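Local coordinates for protein putative methylthioribose-1-phosphate isomerase (Pyrococcus horikoshii OT3, PDB 6A34) that probably catalyses the interconversion of methylthioribose-1-phosphate and methylthioribulose-1-phosphate in the methionine salvage pathway, at residues 162-167 against 197-202; 166-171 against 209-214; 183-188 against 213-218. All blocks are in the same frame, centred on the assembly; numbering follows the deposited sequence.

Contact 1. Residues 162-167 against 197-202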
loop_
_atom_site.group_PDB
_atom_site.type_symbol
_atom_site.label_atom_id
_atom_site.label_comp_id
_atom_site.label_asym_id
_atom_site.label_seq_id
_atom_site.Cartn_x
_atom_site.Cartn_y
_atom_site.Cartn_z
ATOM N N ASN A 162 10.870 -15.864 10.843
ATOM C CA ASN A 162 10.453 -14.889 9.916
ATOM C C ASN A 162 9.746 -13.781 10.703
ATOM O O ASN A 162 8.724 -14.008 11.363
ATOM C CB ASN A 162 9.570 -15.551 8.853
ATOM C CG ASN A 162 10.250 -16.706 8.134
ATOM O OD1 ASN A 162 11.484 -16.798 8.078
ATOM N ND2 ASN A 162 9.450 -17.591 7.560
ATOM N N ILE A 163 10.319 -12.586 10.629
ATOM C CA ILE A 163 9.817 -11.385 11.255
ATOM C C ILE A 163 9.300 -10.436 10.172
ATOM O O ILE A 163 9.870 -10.380 9.101
ATOM C CB ILE A 163 10.937 -10.694 12.046
ATOM C CG1 ILE A 163 11.650 -11.666 12.988
ATOM C CG2 ILE A 163 10.369 -9.477 12.756
ATOM C CD1 ILE A 163 10.723 -12.368 13.962
ATOM N N LEU A 164 8.269 -9.654 10.500
ATOM C CA LEU A 164 7.720 -8.630 9.559
ATOM C C LEU A 164 7.723 -7.263 10.259
ATOM O O LEU A 164 7.483 -7.143 11.443
ATOM C CB LEU A 164 6.377 -9.169 9.037
ATOM C CG LEU A 164 5.229 -8.296 8.513
ATOM C CD1 LEU A 164 5.387 -6.801 8.635
ATOM C CD2 LEU A 164 4.825 -8.688 7.100
ATOM N N THR A 165 8.089 -6.238 9.510
ATOM C CA THR A 165 8.078 -4.884 10.037
ATOM C C THR A 165 7.527 -3.937 8.976
ATOM O O THR A 165 7.108 -4.356 7.873
ATOM C CB THR A 165 9.461 -4.471 10.561
ATOM O OG1 THR A 165 9.372 -3.305 11.388
ATOM C CG2 THR A 165 10.453 -4.226 9.458
ATOM N N HIS A 166 7.471 -2.670 9.397
ATOM C CA HIS A 166 6.748 -1.621 8.775
ATOM C C HIS A 166 7.565 -0.337 8.898
ATOM O O HIS A 166 8.183 -0.075 9.934
ATOM C CB HIS A 166 5.379 -1.513 9.456
ATOM C CG HIS A 166 4.346 -0.771 8.667
ATOM N ND1 HIS A 166 3.659 -1.350 7.630
ATOM C CD2 HIS A 166 3.854 0.482 8.773
ATOM C CE1 HIS A 166 2.792 -0.483 7.125
ATOM N NE2 HIS A 166 2.884 0.646 7.806
ATOM N N CYS A 167 7.531 0.474 7.846
ATOM C CA CYS A 167 8.181 1.776 7.816
ATOM C C CYS A 167 9.697 1.616 7.934
ATOM O O CYS A 167 10.242 0.597 7.489
ATOM C CB CYS A 167 7.658 2.717 8.901
ATOM S SG CYS A 167 7.841 4.455 8.411
ATOM N N TRP A 197 10.457 -9.686 6.461
ATOM C CA TRP A 197 9.497 -9.030 5.564
ATOM C C TRP A 197 9.491 -7.529 5.841
ATOM O O TRP A 197 9.386 -7.105 7.025
ATOM C CB TRP A 197 8.079 -9.559 5.769
ATOM C CG TRP A 197 7.922 -11.011 5.501
ATOM C CD1 TRP A 197 7.928 -12.006 6.421
ATOM C CD2 TRP A 197 7.729 -11.635 4.223
ATOM N NE1 TRP A 197 7.728 -13.206 5.800
ATOM C CE2 TRP A 197 7.595 -13.010 4.458
ATOM C CE3 TRP A 197 7.631 -11.158 2.909
ATOM C CZ2 TRP A 197 7.354 -13.925 3.435
ATOM C CZ3 TRP A 197 7.413 -12.062 1.890
ATOM C CH2 TRP A 197 7.282 -13.431 2.148
ATOM N N LEU A 198 9.515 -6.751 4.758
ATOM C CA LEU A 198 9.451 -5.288 4.792
ATOM C C LEU A 198 8.244 -4.795 3.995
ATOM O O LEU A 198 8.232 -4.921 2.763
ATOM C CB LEU A 198 10.718 -4.703 4.165
ATOM C CG LEU A 198 12.009 -5.094 4.863
ATOM C CD1 LEU A 198 13.210 -4.519 4.091
ATOM C CD2 LEU A 198 11.991 -4.626 6.312
ATOM N N ASP A 199 7.264 -4.214 4.700
ATOM C CA ASP A 199 6.164 -3.490 4.072
ATOM C C ASP A 199 6.771 -2.247 3.421
ATOM O O ASP A 199 7.523 -1.525 4.080
ATOM C CB ASP A 199 5.109 -3.058 5.091
ATOM C CG ASP A 199 4.311 -4.175 5.752
ATOM O OD1 ASP A 199 4.330 -5.308 5.257
ATOM O OD2 ASP A 199 3.652 -3.883 6.771
ATOM N N GLU A 200 6.429 -1.976 2.157
ATOM C CA GLU A 200 6.990 -0.817 1.460
ATOM C C GLU A 200 6.622 0.483 2.188
ATOM O O GLU A 200 7.425 1.434 2.174
ATOM C CB GLU A 200 6.592 -0.816 -0.016
ATOM C CG GLU A 200 5.097 -0.745 -0.316
ATOM C CD GLU A 200 4.823 -0.631 -1.817
ATOM O OE1 GLU A 200 5.821 -0.655 -2.567
ATOM O OE2 GLU A 200 3.624 -0.486 -2.245
ATOM N N THR A 201 5.398 0.521 2.756
ATOM C CA THR A 201 4.858 1.589 3.616
ATOM C C THR A 201 4.529 2.877 2.844
ATOM O O THR A 201 5.161 3.943 3.019
ATOM C CB THR A 201 5.788 1.881 4.799
ATOM O OG1 THR A 201 6.292 0.646 5.312
ATOM C CG2 THR A 201 5.061 2.601 5.915
ATOM N N ARG A 202 3.492 2.780 2.014
ATOM C CA ARG A 202 2.876 3.914 1.370
ATOM C C ARG A 202 2.236 4.786 2.447
ATOM O O ARG A 202 1.877 4.278 3.504
ATOM C CB ARG A 202 1.807 3.464 0.360
ATOM C CG ARG A 202 2.344 3.091 -1.017
ATOM C CD ARG A 202 2.807 4.285 -1.840
ATOM N NE ARG A 202 1.705 5.103 -2.307
ATOM C CZ ARG A 202 1.841 6.297 -2.862
ATOM N NH1 ARG A 202 3.024 6.899 -2.858
ATOM N NH2 ARG A 202 0.780 6.869 -3.405
HETATM O O HOH W 1 9.435 -1.839 6.316
#
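The imidazole of H166 has T201 over one face and the carboxylate of D199 at its edge; CG anti to the backbone N (chi1 -162°) brings the ring up to both. T201 OG1 stands 4.0 Å above the plane over the ring centre, while the methyl CG2 reaches H166 NE2 at 3.5 Å. In the ring plane, H166 ND1 donates to the anti lone pair of D199 OD2 (2.7 Å), ring and carboxylate standing 84° apart; NE2, in turn, is hydrogen-bonded to I259 O. These two bonds, with T201 over one face, would be expected to restrain the ring's rotation. D199 OD1 is buried without a polar partner, beside L164 CD1 (3.8 Å). T201 OG1 also accepts from C167 N (2.8 Å) and donates to D199 O, which a water links to C167 O; C167 is the predicted transition-state stabiliser. Upstream, the chains pair as parallel strands: I163 O takes W197 N, and T165 N and O bind W197 O and D199 N. L164 CD2 packs on W197 CB (3.6 Å), and T165 CG2 lies alongside L198 CD2 (3.5 Å). These strands form a beta-alpha-beta unit with helix 180-189, between strands 222-225 and 241-244, and helix 206-217 covers L198.

Contact 2. Residues 166-171 against 209-214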
loop_
_atom_site.group_PDB
_atom_site.type_symbol
_atom_site.label_atom_id
_atom_site.label_comp_id
_atom_site.label_asym_id
_atom_site.label_seq_id
_atom_site.Cartn_x
_atom_site.Cartn_y
_atom_site.Cartn_z
ATOM N N HIS A 166 7.471 -2.670 9.397
ATOM C CA HIS A 166 6.748 -1.621 8.775
ATOM C C HIS A 166 7.565 -0.337 8.898
ATOM O O HIS A 166 8.183 -0.075 9.934
ATOM C CB HIS A 166 5.379 -1.513 9.456
ATOM C CG HIS A 166 4.346 -0.771 8.667
ATOM N ND1 HIS A 166 3.659 -1.350 7.630
ATOM C CD2 HIS A 166 3.854 0.482 8.773
ATOM C CE1 HIS A 166 2.792 -0.483 7.125
ATOM N NE2 HIS A 166 2.884 0.646 7.806
ATOM N N CYS A 167 7.531 0.474 7.846
ATOM C CA CYS A 167 8.181 1.776 7.816
ATOM C C CYS A 167 9.697 1.616 7.934
ATOM O O CYS A 167 10.242 0.597 7.489
ATOM C CB CYS A 167 7.658 2.717 8.901
ATOM S SG CYS A 167 7.841 4.455 8.411
ATOM N N ASN A 168 10.352 2.653 8.492
ATOM C CA ASN A 168 11.798 2.665 8.784
ATOM C C ASN A 168 12.039 3.087 10.241
ATOM O O ASN A 168 11.824 4.260 10.612
ATOM C CB ASN A 168 12.622 3.618 7.903
ATOM C CG ASN A 168 14.105 3.518 8.221
ATOM O OD1 ASN A 168 14.700 4.474 8.719
ATOM N ND2 ASN A 168 14.705 2.357 7.969
ATOM N N ALA A 169 12.532 2.113 11.011
ATOM C CA ALA A 169 12.911 2.263 12.383
ATOM C C ALA A 169 14.280 1.611 12.551
ATOM O O ALA A 169 14.582 1.013 13.588
ATOM C CB ALA A 169 11.879 1.650 13.290
ATOM N N GLY A 170 15.099 1.791 11.506
ATOM C CA GLY A 170 16.461 1.275 11.396
ATOM C C GLY A 170 17.500 2.324 11.776
ATOM O O GLY A 170 17.187 3.337 12.409
ATOM N N SER A 171 18.740 2.071 11.353
ATOM C CA SER A 171 19.873 2.876 11.680
ATOM C C SER A 171 19.657 4.290 11.153
ATOM O O SER A 171 19.943 5.228 11.822
ATOM C CB SER A 171 21.107 2.257 11.133
ATOM O OG SER A 171 22.262 2.880 11.642
ATOM N N ARG A 209 12.437 2.443 0.394
ATOM C CA ARG A 209 13.441 3.424 0.042
ATOM C C ARG A 209 14.605 3.386 1.042
ATOM O O ARG A 209 15.782 3.583 0.679
ATOM C CB ARG A 209 12.773 4.795 -0.030
ATOM C CG ARG A 209 13.489 5.786 -0.936
ATOM C CD ARG A 209 12.674 6.996 -1.370
ATOM N NE ARG A 209 11.635 7.319 -0.419
ATOM C CZ ARG A 209 11.800 8.112 0.639
ATOM N NH1 ARG A 209 12.941 8.774 0.800
ATOM N NH2 ARG A 209 10.823 8.223 1.534
ATOM N N LEU A 210 14.274 3.124 2.300
ATOM C CA LEU A 210 15.193 3.289 3.414
ATOM C C LEU A 210 15.450 1.928 4.077
ATOM O O LEU A 210 16.597 1.458 4.044
ATOM C CB LEU A 210 14.632 4.329 4.386
ATOM C CG LEU A 210 14.456 5.715 3.778
ATOM C CD1 LEU A 210 13.964 6.708 4.808
ATOM C CD2 LEU A 210 15.746 6.205 3.171
ATOM N N SER A 211 14.405 1.266 4.602
ATOM C CA SER A 211 14.622 0.011 5.304
ATOM C C SER A 211 15.267 -1.007 4.341
ATOM O O SER A 211 16.238 -1.717 4.713
ATOM C CB SER A 211 13.346 -0.520 5.937
ATOM O OG SER A 211 12.966 0.241 7.076
ATOM N N ALA A 212 14.733 -1.113 3.109
ATOM C CA ALA A 212 15.181 -2.181 2.195
ATOM C C ALA A 212 16.697 -1.995 1.914
ATOM O O ALA A 212 17.468 -2.960 1.855
ATOM C CB ALA A 212 14.326 -2.203 0.943
ATOM N N TRP A 213 17.114 -0.730 1.804
ATOM C CA TRP A 213 18.460 -0.345 1.543
ATOM C C TRP A 213 19.383 -0.700 2.721
ATOM O O TRP A 213 20.315 -1.453 2.533
ATOM C CB TRP A 213 18.521 1.142 1.195
ATOM C CG TRP A 213 19.920 1.528 0.870
ATOM C CD1 TRP A 213 20.534 1.385 -0.334
ATOM C CD2 TRP A 213 20.920 1.987 1.793
ATOM N NE1 TRP A 213 21.846 1.743 -0.224
ATOM C CE2 TRP A 213 22.115 2.134 1.057
ATOM C CE3 TRP A 213 20.927 2.298 3.157
ATOM C CZ2 TRP A 213 23.309 2.571 1.637
ATOM C CZ3 TRP A 213 22.103 2.754 3.728
ATOM C CH2 TRP A 213 23.277 2.879 2.979
ATOM N N GLU A 214 19.114 -0.186 3.925
ATOM C CA GLU A 214 20.051 -0.385 5.053
ATOM C C GLU A 214 20.122 -1.857 5.468
ATOM O O GLU A 214 21.188 -2.298 5.856
ATOM C CB GLU A 214 19.759 0.496 6.268
ATOM C CG GLU A 214 18.349 0.423 6.843
ATOM C CD GLU A 214 18.305 1.002 8.252
ATOM O OE1 GLU A 214 18.953 0.397 9.125
ATOM O OE2 GLU A 214 17.723 2.111 8.461
HETATM O O HOH W 2 12.963 -0.538 9.875
#
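The loop that leaves the C-terminal end of strand 161-165 carries C167 and is fastened to helix 206-217 by a serine hydroxyl. S211 OG donates to C167 O (2.8 Å), in the carbonyl plane and on a lone pair. The same hydroxyl accepts from N168 ND2 at 2.9 Å and from a water that also takes the N-H of A169, so S211 OG ties C167 and N168 directly to the helix, and A169 through the water.

N168 is the main side chain on the loop side. With CG trans to its own backbone N (chi1 -177°), it reaches toward the helix, and its CG touches L210 CB (4.0 Å). Both hydrogens of ND2 are used within the amide plane: one points to S211 OG, the other runs almost straight (174°) to E214 OE2 at 3.1 Å. The latter oxygen is approached from above the carboxylate plane. N168 OD1 accepts from R57, a predicted substrate-binding residue, consistent with a second-shell role for N168 beside the pocket. Such a loop, at the C-terminal edge of the parallel part of a Rossmann-like sheet and leading into the next helix, is where this class of fold commonly places its active site.

Further along the loop, the E214 carboxylate accepts from the loop's backbone. S171 N donates to the syn lone pair of E214 OE1 (2.8 Å), and L172 N binds OE2; these N-H groups probably help to keep the buried carboxylate ionised. Between N168 and S171 the chain passes close to the same group, G170 CA approaching E214 OE2 to 3.3 Å.

Contact 3. Residues 183-188 against 213-218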
loop_
_atom_site.group_PDB
_atom_site.type_symbol
_atom_site.label_atom_id
_atom_site.label_comp_id
_atom_site.label_asym_id
_atom_site.label_seq_id
_atom_site.Cartn_x
_atom_site.Cartn_y
_atom_site.Cartn_z
ATOM N N VAL A 183 17.095 -4.600 16.932
ATOM C CA VAL A 183 16.582 -5.913 17.314
ATOM C C VAL A 183 16.910 -6.904 16.207
ATOM O O VAL A 183 17.408 -7.972 16.489
ATOM C CB VAL A 183 15.070 -5.877 17.611
ATOM C CG1 VAL A 183 14.486 -7.265 17.752
ATOM C CG2 VAL A 183 14.795 -5.072 18.867
ATOM N N VAL A 184 16.584 -6.542 14.961
ATOM C CA VAL A 184 16.815 -7.412 13.826
ATOM C C VAL A 184 18.320 -7.565 13.550
ATOM O O VAL A 184 18.753 -8.640 13.093
ATOM C CB VAL A 184 16.028 -6.970 12.584
ATOM C CG1 VAL A 184 14.534 -7.032 12.835
ATOM C CG2 VAL A 184 16.433 -5.593 12.100
ATOM N N ARG A 185 19.130 -6.549 13.860
ATOM C CA ARG A 185 20.613 -6.706 13.685
ATOM C C ARG A 185 21.164 -7.722 14.710
ATOM O O ARG A 185 21.884 -8.623 14.362
ATOM C CB ARG A 185 21.301 -5.341 13.728
ATOM C CG ARG A 185 21.154 -4.586 12.416
ATOM C CD ARG A 185 21.631 -3.149 12.536
ATOM N NE ARG A 185 21.802 -2.562 11.206
ATOM C CZ ARG A 185 20.888 -1.836 10.579
ATOM N NH1 ARG A 185 19.831 -1.393 11.242
ATOM N NH2 ARG A 185 21.037 -1.562 9.287
ATOM N N VAL A 186 20.716 -7.649 15.965
ATOM C CA VAL A 186 21.154 -8.608 16.946
ATOM C C VAL A 186 20.691 -10.015 16.544
ATOM O O VAL A 186 21.464 -10.972 16.608
ATOM C CB VAL A 186 20.670 -8.229 18.350
ATOM C CG1 VAL A 186 20.935 -9.341 19.327
ATOM C CG2 VAL A 186 21.305 -6.942 18.826
ATOM N N MET A 187 19.426 -10.139 16.123
ATOM C CA MET A 187 18.882 -11.406 15.722
ATOM C C MET A 187 19.709 -11.969 14.556
ATOM O O MET A 187 19.952 -13.176 14.500
ATOM C CB MET A 187 17.405 -11.280 15.310
ATOM C CG MET A 187 16.485 -11.036 16.481
ATOM S SD MET A 187 14.734 -10.996 16.036
ATOM C CE MET A 187 14.474 -12.704 15.543
ATOM N N HIS A 188 20.096 -11.106 13.611
ATOM C CA HIS A 188 20.810 -11.552 12.397
ATOM C C HIS A 188 22.184 -12.120 12.785
ATOM O O HIS A 188 22.580 -13.190 12.328
ATOM C CB HIS A 188 20.921 -10.418 11.367
ATOM C CG HIS A 188 21.777 -10.754 10.196
ATOM N ND1 HIS A 188 21.373 -11.634 9.217
ATOM C CD2 HIS A 188 23.012 -10.349 9.844
ATOM C CE1 HIS A 188 22.317 -11.739 8.296
ATOM N NE2 HIS A 188 23.330 -10.979 8.664
ATOM N N TRP A 213 17.114 -0.730 1.804
ATOM C CA TRP A 213 18.460 -0.345 1.543
ATOM C C TRP A 213 19.383 -0.700 2.721
ATOM O O TRP A 213 20.315 -1.453 2.533
ATOM C CB TRP A 213 18.521 1.142 1.195
ATOM C CG TRP A 213 19.920 1.528 0.870
ATOM C CD1 TRP A 213 20.534 1.385 -0.334
ATOM C CD2 TRP A 213 20.920 1.987 1.793
ATOM N NE1 TRP A 213 21.846 1.743 -0.224
ATOM C CE2 TRP A 213 22.115 2.134 1.057
ATOM C CE3 TRP A 213 20.927 2.298 3.157
ATOM C CZ2 TRP A 213 23.309 2.571 1.637
ATOM C CZ3 TRP A 213 22.103 2.754 3.728
ATOM C CH2 TRP A 213 23.277 2.879 2.979
ATOM N N GLU A 214 19.114 -0.186 3.925
ATOM C CA GLU A 214 20.051 -0.385 5.053
ATOM C C GLU A 214 20.122 -1.857 5.468
ATOM O O GLU A 214 21.188 -2.298 5.856
ATOM C CB GLU A 214 19.759 0.496 6.268
ATOM C CG GLU A 214 18.349 0.423 6.843
ATOM C CD GLU A 214 18.305 1.002 8.252
ATOM O OE1 GLU A 214 18.953 0.397 9.125
ATOM O OE2 GLU A 214 17.723 2.111 8.461
ATOM N N TYR A 215 19.000 -2.601 5.428
ATOM C CA TYR A 215 19.041 -3.966 5.926
ATOM C C TYR A 215 19.751 -4.832 4.891
ATOM O O TYR A 215 20.469 -5.796 5.245
ATOM C CB TYR A 215 17.652 -4.498 6.297
ATOM C CG TYR A 215 16.989 -3.790 7.456
ATOM C CD1 TYR A 215 17.696 -3.497 8.614
ATOM C CD2 TYR A 215 15.664 -3.383 7.396
ATOM C CE1 TYR A 215 17.103 -2.845 9.684
ATOM C CE2 TYR A 215 15.058 -2.734 8.460
ATOM C CZ TYR A 215 15.777 -2.460 9.612
ATOM O OH TYR A 215 15.209 -1.792 10.666
ATOM N N SER A 216 19.542 -4.493 3.620
ATOM C CA SER A 216 20.288 -5.130 2.554
ATOM C C SER A 216 21.793 -4.801 2.671
ATOM O O SER A 216 22.620 -5.683 2.656
ATOM C CB SER A 216 19.741 -4.783 1.206
ATOM O OG SER A 216 20.294 -5.678 0.266
ATOM N N TYR A 217 22.138 -3.527 2.822
ATOM C CA TYR A 217 23.509 -3.113 3.008
ATOM C C TYR A 217 24.226 -3.997 4.032
ATOM O O TYR A 217 25.380 -4.369 3.814
ATOM C CB TYR A 217 23.586 -1.653 3.451
ATOM C CG TYR A 217 24.966 -1.048 3.359
ATOM C CD1 TYR A 217 25.834 -1.123 4.430
ATOM C CD2 TYR A 217 25.396 -0.384 2.223
ATOM C CE1 TYR A 217 27.094 -0.558 4.387
ATOM C CE2 TYR A 217 26.658 0.190 2.161
ATOM C CZ TYR A 217 27.517 0.097 3.250
ATOM O OH TYR A 217 28.767 0.660 3.258
ATOM N N ASP A 218 23.538 -4.367 5.115
ATOM C CA ASP A 218 24.141 -5.136 6.166
ATOM C C ASP A 218 24.012 -6.633 5.923
ATOM O O ASP A 218 24.405 -7.416 6.790
ATOM C CB ASP A 218 23.573 -4.734 7.528
ATOM C CG ASP A 218 24.254 -3.512 8.121
ATOM O OD1 ASP A 218 25.423 -3.263 7.732
ATOM O OD2 ASP A 218 23.623 -2.819 8.985
#
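Helices 183-188 and 213-217 run nearly parallel, their axes 11.8 Å apart at the closest and crossing at -20°; the nearest CA atoms belong to R185 and Y215. Side chains must bridge this spacing, and R185 does most of it. Its chain, stretched out from CG to NE, carries the guanidinium between E214 and D218, the latter just past the end of its helix. The two acids are gripped differently. D218 is held side-on, with R185 NE and NH2 both directed to D218 OD2, each at 2.9 Å; this oxygen lies close to the guanidinium plane, while the carboxylate stands steeply across it (83°). E214 is held end-on: R185 NH1 and NH2 each lie 2.9 Å from E214 OE1, which NH2 meets at its anti lone pair and NH1 nearly in line with the C-O bond. All four bonds are bent, as expected where two N-H groups share one oxygen. NH1 has a further acceptor in L177 O.

Y215 CD1 comes over one face of the guanidinium, the ring inclined by 39° to it, with R185 NH1 at 3.5 Å from Y215 CE1. V184 CG2 touches Y215 CE1 at 3.7 Å, crossing the tyrosine at about a right angle. V184 and Y215 both pack against L196 of strand 193-199, so the two helices lie side by side on one face of the sheet.

D218 OD2 is also bound by T11 OG1, and OD1 by K12 N, which ties the network to the N-terminal region. One buried arginine faces two carboxylates, so their charge is probably at least partly balanced, and the four bonds would be expected to hold the guanidinium against rotation.

In the fold
Contacts 1 and 2 share H166 and C167, and both adjoin the predicted active site: the C167 side chain is about 4 Å from those of K258 and Q206, and that of N168 about 3 Å from that of R57. Contact 3 meets contact 2 at E214, whose OE1 receives both S171 N and R185; G170 CA also lies 3.4 Å from Y215 OH. Centres of contacts 1 and 2, and of 2 and 3, are about 9 Å apart, and those of 1 and 3 about 13 Å apart. Packing joins sheet to helices, L198 CD1 lying 3.6 Å from A212 CA and I163 CG1 3.9 Å from M187 CE.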